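Local coordinates for protein putative 6-phosphogluconolactonase (Neisseria gonorrhoeae, PDB 3LHI) that probably hydrolyses 6-phosphogluconolactone to 6-phosphogluconate, the second step of the oxidative pentose phosphate pathway, at residues V117-Y120 and A121-H124; D105-E109 and T110-P114. All coordinates share one frame; numbering follows the deposited sequence. Where two conformers were deposited one is given.

Interaction 1 of 2, residues V117-Y120 and A121-H124; sequences VVDY and ALKH
Y120 and H124 lie one helical turn apart and put their rings together. H124 NE2 lies over one face of the Y120 ring, toward its rim, 3.4 Å from Y120 CE2. The planes are inclined at 43°, so the pair is neither a parallel stack nor a T-shape. Y120 turns CG anti to its own N (chi1 169°), which stands the ring out from the helix. The H124 ring comes back along the helix to lie beside it. The H124 ring also meets the backbone: its CD2 edge faces Y120 O in the ring plane, at 3.0 Å. Y120 O also takes weak bonds from K123 N and H124 N.

A121 packs its methyl close to the backbone of the preceding turn, with CB 3.5 Å from V117 O. Its N-H gives V117 O a nearly straight bond of 2.9 Å. L122 N to V118 O, at 2.8 Å, continues the i to i+4 pattern of an alpha-helix. All of this belongs to helix 114-124, laid on strands 163-166 and 175-178 of the mixed sheet. The protein belongs to the glucosamine-6-phosphate isomerase family. A121 is buried and touches L163 and I176 of those strands. On the same side V118 and L122 point the same way, side by side, and V118 CG1 meets L122 CD1 at 3.6 Å.

The other flank is polar. K123 N bonds to D119 O at 3.2 Å. The lysine chain runs back past this carbonyl, extended until it bends at its last torsion (chi4 40°). A water joins the two groups: it donates to D119 O and accepts from K123 NZ. D119 O thus has two donors, one from the backbone and one from the water. P101 touches both Y120 and H124.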
ATOM      1  N   VAL A 117     -15.945   9.476   4.859  1.00 16.82           N
ATOM      2  CA  VAL A 117     -15.104   8.744   3.916  1.00 14.68           C
ATOM      3  C   VAL A 117     -14.560   7.445   4.558  1.00 14.52           C
ATOM      4  O   VAL A 117     -14.571   6.384   3.943  1.00 14.43           O
ATOM      5  CB  VAL A 117     -13.995   9.653   3.355  1.00 16.24           C
ATOM      6  CG1 VAL A 117     -12.941   8.812   2.583  1.00 16.98           C
ATOM      7  CG2 VAL A 117     -14.620  10.769   2.459  1.00 18.13           C
ATOM      8  N   VAL A 118     -14.067   7.555   5.777  1.00 15.28           N
ATOM      9  CA  VAL A 118     -13.561   6.362   6.461  1.00 17.24           C
ATOM     10  C   VAL A 118     -14.671   5.347   6.659  1.00 16.97           C
ATOM     11  O   VAL A 118     -14.484   4.151   6.454  1.00 17.45           O
ATOM     12  CB  VAL A 118     -12.848   6.667   7.771  1.00 19.68           C
ATOM     13  CG1 VAL A 118     -12.485   5.350   8.483  1.00 23.52           C
ATOM     14  CG2 VAL A 118     -11.600   7.480   7.489  1.00 21.58           C
ATOM     15  N   ASP A 119     -15.849   5.815   7.029  1.00 18.23           N
ATOM     16  CA  ASP A 119     -16.956   4.900   7.213  1.00 20.86           C
ATOM     17  C   ASP A 119     -17.323   4.151   5.936  1.00 18.33           C
ATOM     18  O   ASP A 119     -17.538   2.937   5.969  1.00 19.29           O
ATOM     19  CB  ASP A 119     -18.126   5.613   7.877  1.00 23.53           C
ATOM     20  CG  ASP A 119     -17.873   5.826   9.402  1.00 33.08           C
ATOM     21  OD1 ASP A 119     -16.862   5.284  10.034  1.00 35.80           O
ATOM     22  OD2 ASP A 119     -18.696   6.545   9.960  1.00 42.28           O
ATOM     23  N   TYR A 120     -17.336   4.859   4.801  1.00 16.45           N
ATOM     24  CA  TYR A 120     -17.603   4.261   3.486  1.00 17.53           C
ATOM     25  C   TYR A 120     -16.515   3.233   3.179  1.00 16.11           C
ATOM     26  O   TYR A 120     -16.822   2.109   2.802  1.00 18.08           O
ATOM     27  CB  TYR A 120     -17.657   5.356   2.397  1.00 19.63           C
ATOM     28  CG  TYR A 120     -17.658   4.886   0.961  1.00 21.47           C
ATOM     29  CD1 TYR A 120     -16.453   4.705   0.270  1.00 24.06           C
ATOM     30  CD2 TYR A 120     -18.834   4.643   0.299  1.00 27.11           C
ATOM     31  CE1 TYR A 120     -16.433   4.274  -1.051  1.00 26.36           C
ATOM     32  CE2 TYR A 120     -18.836   4.208  -1.008  1.00 22.64           C
ATOM     33  CZ  TYR A 120     -17.612   4.007  -1.677  1.00 27.18           C
ATOM     34  OH  TYR A 120     -17.585   3.593  -2.996  1.00 31.15           O
ATOM     35  N   ALA A 121     -15.266   3.623   3.359  1.00 15.76           N
ATOM     36  CA  ALA A 121     -14.142   2.713   3.053  1.00 16.16           C
ATOM     37  C   ALA A 121     -14.183   1.430   3.928  1.00 16.02           C
ATOM     38  O   ALA A 121     -13.965   0.317   3.425  1.00 16.53           O
ATOM     39  CB  ALA A 121     -12.828   3.432   3.170  1.00 17.51           C
ATOM     40  N   LEU A 122     -14.537   1.606   5.207  1.00 16.59           N
ATOM     41  CA  LEU A 122     -14.630   0.461   6.135  1.00 16.70           C
ATOM     42  C   LEU A 122     -15.691  -0.522   5.716  1.00 17.13           C
ATOM     43  O   LEU A 122     -15.543  -1.719   5.937  1.00 19.96           O
ATOM     44  CB  LEU A 122     -14.851   0.938   7.577  1.00 17.05           C
ATOM     45  CG  LEU A 122     -13.641   1.522   8.335  1.00 19.04           C
ATOM     46  CD1 LEU A 122     -14.098   2.284   9.607  1.00 20.14           C
ATOM     47  CD2 LEU A 122     -12.546   0.487   8.610  1.00 21.58           C
ATOM     48  N   LYS A 123     -16.791  -0.033   5.138  1.00 16.99           N
ATOM     49  CA  LYS A 123     -17.855  -0.882   4.627  1.00 20.70           C
ATOM     50  C   LYS A 123     -17.436  -1.764   3.449  1.00 19.23           C
ATOM     51  O   LYS A 123     -18.059  -2.796   3.229  1.00 24.05           O
ATOM     52  CB  LYS A 123     -19.103  -0.088   4.264  1.00 23.35           C
ATOM     53  CG  LYS A 123     -19.838   0.418   5.491  1.00 25.42           C
ATOM     54  CD  LYS A 123     -21.013   1.308   5.039  1.00 32.85           C
ATOM     55  CE  LYS A 123     -21.858   1.817   6.228  1.00 39.78           C
ATOM     56  NZ  LYS A 123     -21.123   2.235   7.482  1.00 43.80           N
ATOM     57  N   HIS A 124     -16.416  -1.336   2.668  1.00 18.37           N
ATOM     58  CA  HIS A 124     -15.967  -2.096   1.514  1.00 17.35           C
ATOM     59  C   HIS A 124     -14.701  -2.920   1.787  1.00 15.88           C
ATOM     60  O   HIS A 124     -14.344  -3.825   1.033  1.00 16.55           O
ATOM     61  CB  HIS A 124     -15.695  -1.119   0.375  1.00 18.07           C
ATOM     62  CG  HIS A 124     -16.917  -0.441  -0.134  1.00 18.29           C
ATOM     63  ND1 HIS A 124     -17.603  -0.892  -1.238  1.00 26.29           N
ATOM     64  CD2 HIS A 124     -17.607   0.623   0.335  1.00 20.87           C
ATOM     65  CE1 HIS A 124     -18.668  -0.126  -1.435  1.00 26.43           C
ATOM     66  NE2 HIS A 124     -18.674   0.818  -0.512  1.00 27.85           N
TER
HETATM   67  O   HOH W   1     -18.670   1.742   8.330  1.00 33.02           O

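Interaction 2 of 2, residues D105-E109 and T110-P114; sequences DGKTE and TELHP
This is a local turn contact on the protein surface, in the loop between strand 98-99 and helix 114-124. E111 reaches back to T108 with a side chain extended beyond CG (chi2 175°). Its OE1 accepts the backbone N-H of T108 at 2.9 Å, and the bond is nearly straight (167°). The lone pair used is the anti one, on the side away from OE2.

The backbone answers in the opposite sense. E111 N donates to T108 O at 2.9 Å. Residues 108 and 111 are therefore joined by two main bonds, one through the side chain and one through the backbone. L112 N follows with a bond to E109 O at 3.3 Å. These i to i+3 bonds are those of a short 3-10 turn.

K107 crosses E111 at about a right angle. Its CD lies 3.9 Å from E111 OE1, but the charged ends do not meet. L112 supplies the apolar part, with CD2 against K107 CB at 3.7 Å. It also touches V103, earlier in the same loop, and P74 of another loop. A water accepts from T110 N and gives a weak bond to E109 OE1.

Before the turn, D105 makes a salt bridge to R86. The straight bond from T108 N would favour the ionised form of the E111 carboxylate, and it ties the start of the turn to E111.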
ATOM      1  N   ASP A 105     -16.494   7.280  -6.115  1.00 15.94           N
ATOM      2  CA  ASP A 105     -16.516   7.996  -7.393  1.00 16.25           C
ATOM      3  C   ASP A 105     -17.685   8.982  -7.445  1.00 18.45           C
ATOM      4  O   ASP A 105     -18.764   8.700  -6.905  1.00 21.13           O
ATOM      5  CB  ASP A 105     -16.660   7.027  -8.565  1.00 17.02           C
ATOM      6  CG  ASP A 105     -15.447   6.153  -8.792  1.00 17.64           C
ATOM      7  OD1 ASP A 105     -14.309   6.618  -8.505  1.00 18.60           O
ATOM      8  OD2 ASP A 105     -15.664   5.035  -9.299  1.00 19.05           O
ATOM      9  N   GLY A 106     -17.471  10.106  -8.109  1.00 16.65           N
ATOM     10  CA  GLY A 106     -18.534  11.073  -8.340  1.00 18.68           C
ATOM     11  C   GLY A 106     -18.723  12.109  -7.268  1.00 20.96           C
ATOM     12  O   GLY A 106     -19.525  13.025  -7.420  1.00 26.98           O
ATOM     13  N   LYS A 107     -17.990  11.980  -6.184  1.00 20.44           N
ATOM     14  CA  LYS A 107     -18.034  12.953  -5.122  1.00 19.27           C
ATOM     15  C   LYS A 107     -16.995  14.039  -5.306  1.00 19.89           C
ATOM     16  O   LYS A 107     -15.830  13.755  -5.565  1.00 20.73           O
ATOM     17  CB  LYS A 107     -17.832  12.258  -3.775  1.00 20.00           C
ATOM     18  CG  LYS A 107     -18.862  11.197  -3.474  1.00 22.91           C
ATOM     19  CD  LYS A 107     -20.276  11.771  -3.291  1.00 29.30           C
ATOM     20  CE  LYS A 107     -21.228  10.690  -2.813  1.00 31.40           C
ATOM     21  NZ  LYS A 107     -22.617  11.067  -3.024  1.00 39.81           N
ATOM     22  N   THR A 108     -17.409  15.293  -5.182  0.50 20.75           N
ATOM     23  CA  THR A 108     -16.511  16.413  -5.353  0.50 20.85           C
ATOM     24  C   THR A 108     -15.915  16.805  -3.982  0.50 19.85           C
ATOM     25  O   THR A 108     -16.308  16.223  -2.966  0.50 21.59           O
ATOM     26  CB  THR A 108     -17.263  17.562  -6.054  0.50 22.31           C
ATOM     27  OG1 THR A 108     -18.289  18.065  -5.193  0.50 25.46           O
ATOM     28  CG2 THR A 108     -17.940  17.040  -7.350  0.50 23.43           C
ATOM     29  N   GLU A 109     -14.942  17.726  -3.933  1.00 21.54           N
ATOM     30  CA  GLU A 109     -14.223  18.065  -2.696  1.00 24.91           C
ATOM     31  C   GLU A 109     -15.128  18.426  -1.542  1.00 26.55           C
ATOM     32  O   GLU A 109     -14.887  18.029  -0.412  1.00 28.25           O
ATOM     33  CB  GLU A 109     -13.230  19.243  -2.810  1.00 27.75           C
ATOM     34  CG  GLU A 109     -11.957  18.966  -3.548  1.00 31.32           C
ATOM     35  CD  GLU A 109     -12.073  19.099  -5.054  1.00 35.99           C
ATOM     36  OE1 GLU A 109     -13.250  19.252  -5.595  1.00 34.28           O
ATOM     37  OE2 GLU A 109     -10.956  19.060  -5.671  1.00 33.58           O
ATOM     38  N   THR A 110     -16.162  19.223  -1.806  1.00 25.39           N
ATOM     39  CA  THR A 110     -17.055  19.620  -0.691  1.00 25.03           C
ATOM     40  C   THR A 110     -17.986  18.522  -0.221  1.00 25.60           C
ATOM     41  O   THR A 110     -18.652  18.691   0.789  1.00 29.03           O
ATOM     42  CB  THR A 110     -17.859  20.891  -1.008  1.00 26.04           C
ATOM     43  OG1 THR A 110     -18.714  20.655  -2.128  1.00 27.58           O
ATOM     44  CG2 THR A 110     -16.881  22.059  -1.292  1.00 29.03           C
ATOM     45  N   GLU A 111     -18.025  17.386  -0.938  1.00 22.81           N
ATOM     46  CA  GLU A 111     -18.798  16.230  -0.545  1.00 21.14           C
ATOM     47  C   GLU A 111     -17.995  15.180   0.207  1.00 22.46           C
ATOM     48  O   GLU A 111     -18.546  14.162   0.596  1.00 26.12           O
ATOM     49  CB  GLU A 111     -19.444  15.569  -1.739  1.00 22.63           C
ATOM     50  CG  GLU A 111     -20.412  16.517  -2.477  1.00 25.92           C
ATOM     51  CD  GLU A 111     -21.017  15.929  -3.769  1.00 29.41           C
ATOM     52  OE1 GLU A 111     -20.295  15.385  -4.641  1.00 28.94           O
ATOM     53  OE2 GLU A 111     -22.232  16.005  -3.935  1.00 39.73           O
ATOM     54  N   LEU A 112     -16.704  15.422   0.408  1.00 20.62           N
ATOM     55  CA  LEU A 112     -15.819  14.425   0.962  1.00 19.66           C
ATOM     56  C   LEU A 112     -15.455  14.936   2.340  1.00 21.82           C
ATOM     57  O   LEU A 112     -14.761  15.965   2.489  1.00 27.02           O
ATOM     58  CB  LEU A 112     -14.568  14.258   0.091  1.00 19.02           C
ATOM     59  CG  LEU A 112     -14.809  13.538  -1.238  1.00 17.95           C
ATOM     60  CD1 LEU A 112     -13.513  13.630  -2.112  1.00 20.70           C
ATOM     61  CD2 LEU A 112     -15.280  12.090  -1.065  1.00 19.49           C
ATOM     62  N   HIS A 113     -16.040  14.325   3.336  1.00 20.63           N
ATOM     63  CA  HIS A 113     -15.738  14.611   4.720  1.00 19.31           C
ATOM     64  C   HIS A 113     -15.051  13.401   5.325  1.00 19.12           C
ATOM     65  O   HIS A 113     -15.590  12.324   5.232  1.00 20.27           O
ATOM     66  CB  HIS A 113     -17.029  14.883   5.478  1.00 22.35           C
ATOM     67  CG  HIS A 113     -17.892  15.902   4.826  1.00 26.90           C
ATOM     68  ND1 HIS A 113     -17.577  17.239   4.819  1.00 37.36           N
ATOM     69  CD2 HIS A 113     -18.986  15.759   4.045  1.00 31.40           C
ATOM     70  CE1 HIS A 113     -18.486  17.891   4.117  1.00 38.49           C
ATOM     71  NE2 HIS A 113     -19.347  17.013   3.624  1.00 35.78           N
ATOM     72  N   PRO A 114     -13.871  13.599   5.924  1.00 18.32           N
ATOM     73  CA  PRO A 114     -13.045  12.441   6.305  1.00 18.66           C
ATOM     74  C   PRO A 114     -13.787  11.370   7.116  1.00 18.89           C
ATOM     75  O   PRO A 114     -13.567  10.200   6.859  1.00 18.93           O
ATOM     76  CB  PRO A 114     -11.890  13.070   7.082  1.00 19.19           C
ATOM     77  CG  PRO A 114     -11.673  14.372   6.428  1.00 20.30           C
ATOM     78  CD  PRO A 114     -13.092  14.865   6.068  1.00 19.20           C
TER
HETATM   79  O   HOH W   2     -16.030  20.884  -4.423  1.00 60.54           O

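The two contacts follow each other along the chain. Interaction 2 shapes the loop, and interaction 1 forms within the helix that this loop leads into. H113 takes the N-cap position and P114 begins helix 114-124. The centres of interactions 1 and 2 are about 13 Å apart, and the two touch through V117 CG2 and L112 CD2 at 3.8 Å. L112, just before the helix, thus packs on V117 in its first turn. Interaction 1 is the deeper, with its centre about 17 Å from the centre of the chain, against about 22 Å for interaction 2. Neither contact is known to belong to the active site: interaction 1 joins side chains within a helix, interaction 2 ties a surface turn by hydrogen bonds.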